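Local coordinates for protein tumor necrosis factor receptor superfamily member grnd (Drosophila melanogaster, PDB 6ZSY) that serves as a Drosophila cell-surface receptor for the TNF cytokine Eiger, activating JNK signalling and mediating Eiger-induced apoptosis, at residues H7-H12 with E23-C28. Residues are numbered along the deposited sequence; the frame is centred on the assembly and turned at random. Where two conformers were deposited one is given.
Sequences HGTICH and ERCHPC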
ATOM      1  N   HIS A   7       6.340   5.364 -11.691  1.00  6.52           N
ATOM      2  CA  HIS A   7       6.683   6.386 -12.666  1.00  6.64           C
ATOM      3  C   HIS A   7       7.332   7.602 -11.996  1.00  6.64           C
ATOM      4  O   HIS A   7       7.246   8.724 -12.482  1.00  7.64           O
ATOM      5  CB  HIS A   7       5.488   6.837 -13.495  1.00  7.32           C
ATOM      6  CG  HIS A   7       4.804   5.766 -14.236  1.00  7.37           C
ATOM      7  ND1 HIS A   7       5.043   5.456 -15.544  1.00  7.82           N
ATOM      8  CD2 HIS A   7       3.845   4.882 -13.855  1.00  8.13           C
ATOM      9  CE1 HIS A   7       4.271   4.463 -15.938  1.00  8.74           C
ATOM     10  NE2 HIS A   7       3.517   4.070 -14.901  1.00  9.16           N
ATOM     11  N   GLY A   8       8.049   7.369 -10.876  1.00  6.78           N
ATOM     12  CA  GLY A   8       8.709   8.418 -10.126  1.00  7.76           C
ATOM     13  C   GLY A   8       7.902   9.121  -9.080  1.00  6.93           C
ATOM     14  O   GLY A   8       8.433   9.920  -8.318  1.00  7.80           O
ATOM     15  N   THR A   9       6.589   8.863  -9.014  1.00  6.72           N
ATOM     16  CA  THR A   9       5.766   9.485  -7.994  1.00  6.81           C
ATOM     17  C   THR A   9       6.158   8.965  -6.609  1.00  6.99           C
ATOM     18  O   THR A   9       6.391   7.795  -6.419  1.00  8.48           O
ATOM     19  CB  THR A   9       4.277   9.174  -8.267  1.00  7.08           C
ATOM     20  OG1 THR A   9       3.842   9.994  -9.371  1.00  8.38           O
ATOM     21  CG2 THR A   9       3.384   9.486  -7.086  1.00  8.20           C
ATOM     22  N   ILE A  10       6.172   9.927  -5.660  1.00  7.52           N
ATOM     23  CA  ILE A  10       6.350   9.609  -4.249  0.50  7.79           C
ATOM     24  C   ILE A  10       4.999   9.729  -3.591  1.00  7.06           C
ATOM     25  O   ILE A  10       4.363  10.780  -3.582  1.00  8.53           O
ATOM     26  CB  ILE A  10       7.420  10.516  -3.608  0.50  9.15           C
ATOM     27  CG1 ILE A  10       8.805  10.338  -4.249  0.50 11.95           C
ATOM     28  CG2 ILE A  10       7.484  10.288  -2.097  0.50 14.77           C
ATOM     29  CD1 ILE A  10       9.252   8.885  -4.333  0.50 16.09           C
ATOM     30  N   CYS A  11       4.521   8.623  -3.057  1.00  7.36           N
ATOM     31  CA  CYS A  11       3.202   8.496  -2.452  1.00  8.03           C
ATOM     32  C   CYS A  11       3.227   9.030  -1.006  1.00  7.69           C
ATOM     33  O   CYS A  11       4.288   9.327  -0.459  1.00  8.93           O
ATOM     34  CB  CYS A  11       2.753   7.023  -2.432  1.00 10.00           C
ATOM     35  SG  CYS A  11       2.880   6.147  -4.048  1.00  9.34           S
ATOM     36  N   HIS A  12       2.057   9.136  -0.389  1.00  8.03           N
ATOM     37  CA  HIS A  12       2.038   9.505   1.028  1.00  8.16           C
ATOM     38  C   HIS A  12       2.785   8.436   1.818  1.00  7.84           C
ATOM     39  O   HIS A  12       2.517   7.261   1.639  1.00  9.23           O
ATOM     40  CB  HIS A  12       0.584   9.602   1.528  1.00  9.12           C
ATOM     41  CG  HIS A  12       0.440  10.231   2.840  1.00 10.02           C
ATOM     42  ND1 HIS A  12       0.827   9.621   4.044  1.00 10.04           N
ATOM     43  CD2 HIS A  12      -0.072  11.455   3.146  1.00 12.64           C
ATOM     44  CE1 HIS A  12       0.555  10.478   5.004  1.00 12.80           C
ATOM     45  NE2 HIS A  12       0.008  11.584   4.494  1.00 14.32           N
ATOM     46  N   GLU A  23       1.912   0.192 -10.732  1.00  6.21           N
ATOM     47  CA  GLU A  23       2.798   1.360 -10.686  1.00  6.42           C
ATOM     48  C   GLU A  23       1.986   2.632 -10.364  1.00  6.30           C
ATOM     49  O   GLU A  23       2.243   3.718 -10.914  1.00  7.61           O
ATOM     50  CB  GLU A  23       3.664   1.493 -11.934  1.00  7.09           C
ATOM     51  CG  GLU A  23       4.584   0.291 -12.140  1.00  6.74           C
ATOM     52  CD  GLU A  23       5.774   0.140 -11.195  1.00  6.67           C
ATOM     53  OE1 GLU A  23       5.829   0.822 -10.145  1.00  6.92           O
ATOM     54  OE2 GLU A  23       6.654  -0.713 -11.498  1.00  7.65           O
ATOM     55  N   ARG A  24       1.051   2.479  -9.409  1.00  6.37           N
ATOM     56  CA  ARG A  24       0.292   3.597  -8.885  1.00  7.02           C
ATOM     57  C   ARG A  24       0.346   3.559  -7.346  1.00  6.40           C
ATOM     58  O   ARG A  24       0.520   2.500  -6.744  1.00  6.84           O
ATOM     59  CB  ARG A  24      -1.168   3.513  -9.314  1.00  9.70           C
ATOM     60  CG  ARG A  24      -1.390   3.553 -10.820  1.00 12.49           C
ATOM     61  CD  ARG A  24      -1.301   4.959 -11.366  1.00 24.23           C
ATOM     62  NE  ARG A  24      -1.432   5.037 -12.804  1.00 28.27           N
ATOM     63  CZ  ARG A  24      -0.711   4.920 -13.882  1.00 28.93           C
ATOM     64  NH1 ARG A  24       0.525   5.437 -13.833  1.00 59.97           N
ATOM     65  NH2 ARG A  24      -1.048   4.321 -15.017  1.00 49.53           N
ATOM     66  N   CYS A  25       0.103   4.702  -6.748  1.00  6.75           N
ATOM     67  CA  CYS A  25      -0.088   4.768  -5.295  1.00  7.34           C
ATOM     68  C   CYS A  25      -1.416   4.141  -4.891  1.00  7.60           C
ATOM     69  O   CYS A  25      -2.417   4.413  -5.543  1.00 13.12           O
ATOM     70  CB  CYS A  25      -0.042   6.208  -4.807  1.00  8.30           C
ATOM     71  SG  CYS A  25       1.490   7.093  -5.204  1.00  9.29           S
ATOM     72  N   HIS A  26      -1.412   3.348  -3.873  1.00  7.32           N
ATOM     73  CA  HIS A  26      -2.640   2.682  -3.406  0.55  8.11           C
ATOM     74  C   HIS A  26      -2.734   2.893  -1.893  1.00  7.33           C
ATOM     75  O   HIS A  26      -1.750   3.026  -1.173  1.00  7.31           O
ATOM     76  CB  HIS A  26      -2.704   1.183  -3.690  0.55  9.33           C
ATOM     77  CG  HIS A  26      -3.040   0.858  -5.121  0.55  9.24           C
ATOM     78  ND1 HIS A  26      -4.111   0.126  -5.542  0.55 14.01           N
ATOM     79  CD2 HIS A  26      -2.364   1.160  -6.269  0.55  9.54           C
ATOM     80  CE1 HIS A  26      -4.060   0.052  -6.839  0.55 14.62           C
ATOM     81  NE2 HIS A  26      -2.988   0.668  -7.374  0.55 10.44           N
ATOM     82  N   PRO A  27      -3.967   2.889  -1.387  1.00  8.47           N
ATOM     83  CA  PRO A  27      -4.164   3.136   0.070  1.00  8.33           C
ATOM     84  C   PRO A  27      -3.728   1.969   0.923  1.00  7.85           C
ATOM     85  O   PRO A  27      -4.120   0.831   0.714  1.00 11.08           O
ATOM     86  CB  PRO A  27      -5.663   3.397   0.219  1.00 11.07           C
ATOM     87  CG  PRO A  27      -6.261   3.153  -1.090  1.00 18.75           C
ATOM     88  CD  PRO A  27      -5.249   2.870  -2.105  1.00 11.35           C
ATOM     89  N   CYS A  28      -2.986   2.299   1.991  1.00  7.19           N
ATOM     90  CA  CYS A  28      -2.586   1.290   2.955  1.00  8.26           C
ATOM     91  C   CYS A  28      -3.778   0.711   3.721  1.00  9.49           C
ATOM     92  O   CYS A  28      -3.774  -0.455   4.064  1.00 12.54           O
ATOM     93  CB  CYS A  28      -1.567   1.850   3.939  1.00  9.36           C
ATOM     94  SG  CYS A  28       0.116   1.902   3.251  1.00  9.08           S
TER
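Glu23, which lies against His7 across this contact, accepts a hydrogen bond at OE1 from the backbone N of Cys6, the residue just before His7. The contact belongs to the surface of the extracellular cysteine-rich domain, where the loop 7-12 is stapled by a disulfide to strand 24-27 of the two-stranded antiparallel hairpin. The directions from CA of residue 7 to CA of residue 11 and from CA of residue 23 to CA of residue 25 are nearly parallel. Just where strand 24-27 begins, Glu23 and Arg24 both face Tyr19 in a G1 beta bulge.

The carbonyl O of Glu23 sits at the edge of the His7 imidazole, in the ring plane and 3.5 Å from the ring carbon CD2 of His7. A second group meets that carbon: Arg24 NH1 comes within 3.4 Å of His7 CD2, slanting in while the guanidinium plane stays only 24° from that of the imidazole. Although the CB of Arg24 points off from the loop, a bend at chi2 (-79°) swings the chain back so that the guanidinium can lie by His7. Glu23 adds its CB, 3.9 Å from His7 CD2. Cys6 is itself disulfide-bonded to Cys18, so the chain on both sides of Gly8 is tied to the hairpin, through Cys6 to strand 16-19 and through Cys11 to strand 24-27.

Further along, Cys11 and Cys25 aim their side chains at each other and form the covalent link, bringing their CA atoms to 5.7 Å. Thr9 lends a methyl to the bridge: with CG2 anti to the backbone N, that carbon packs 3.6 Å from Cys25 SG. The disulfide itself is left-handed, SG of Cys11 to SG of Cys25 measuring 2.0 Å with a chi3 of -86°.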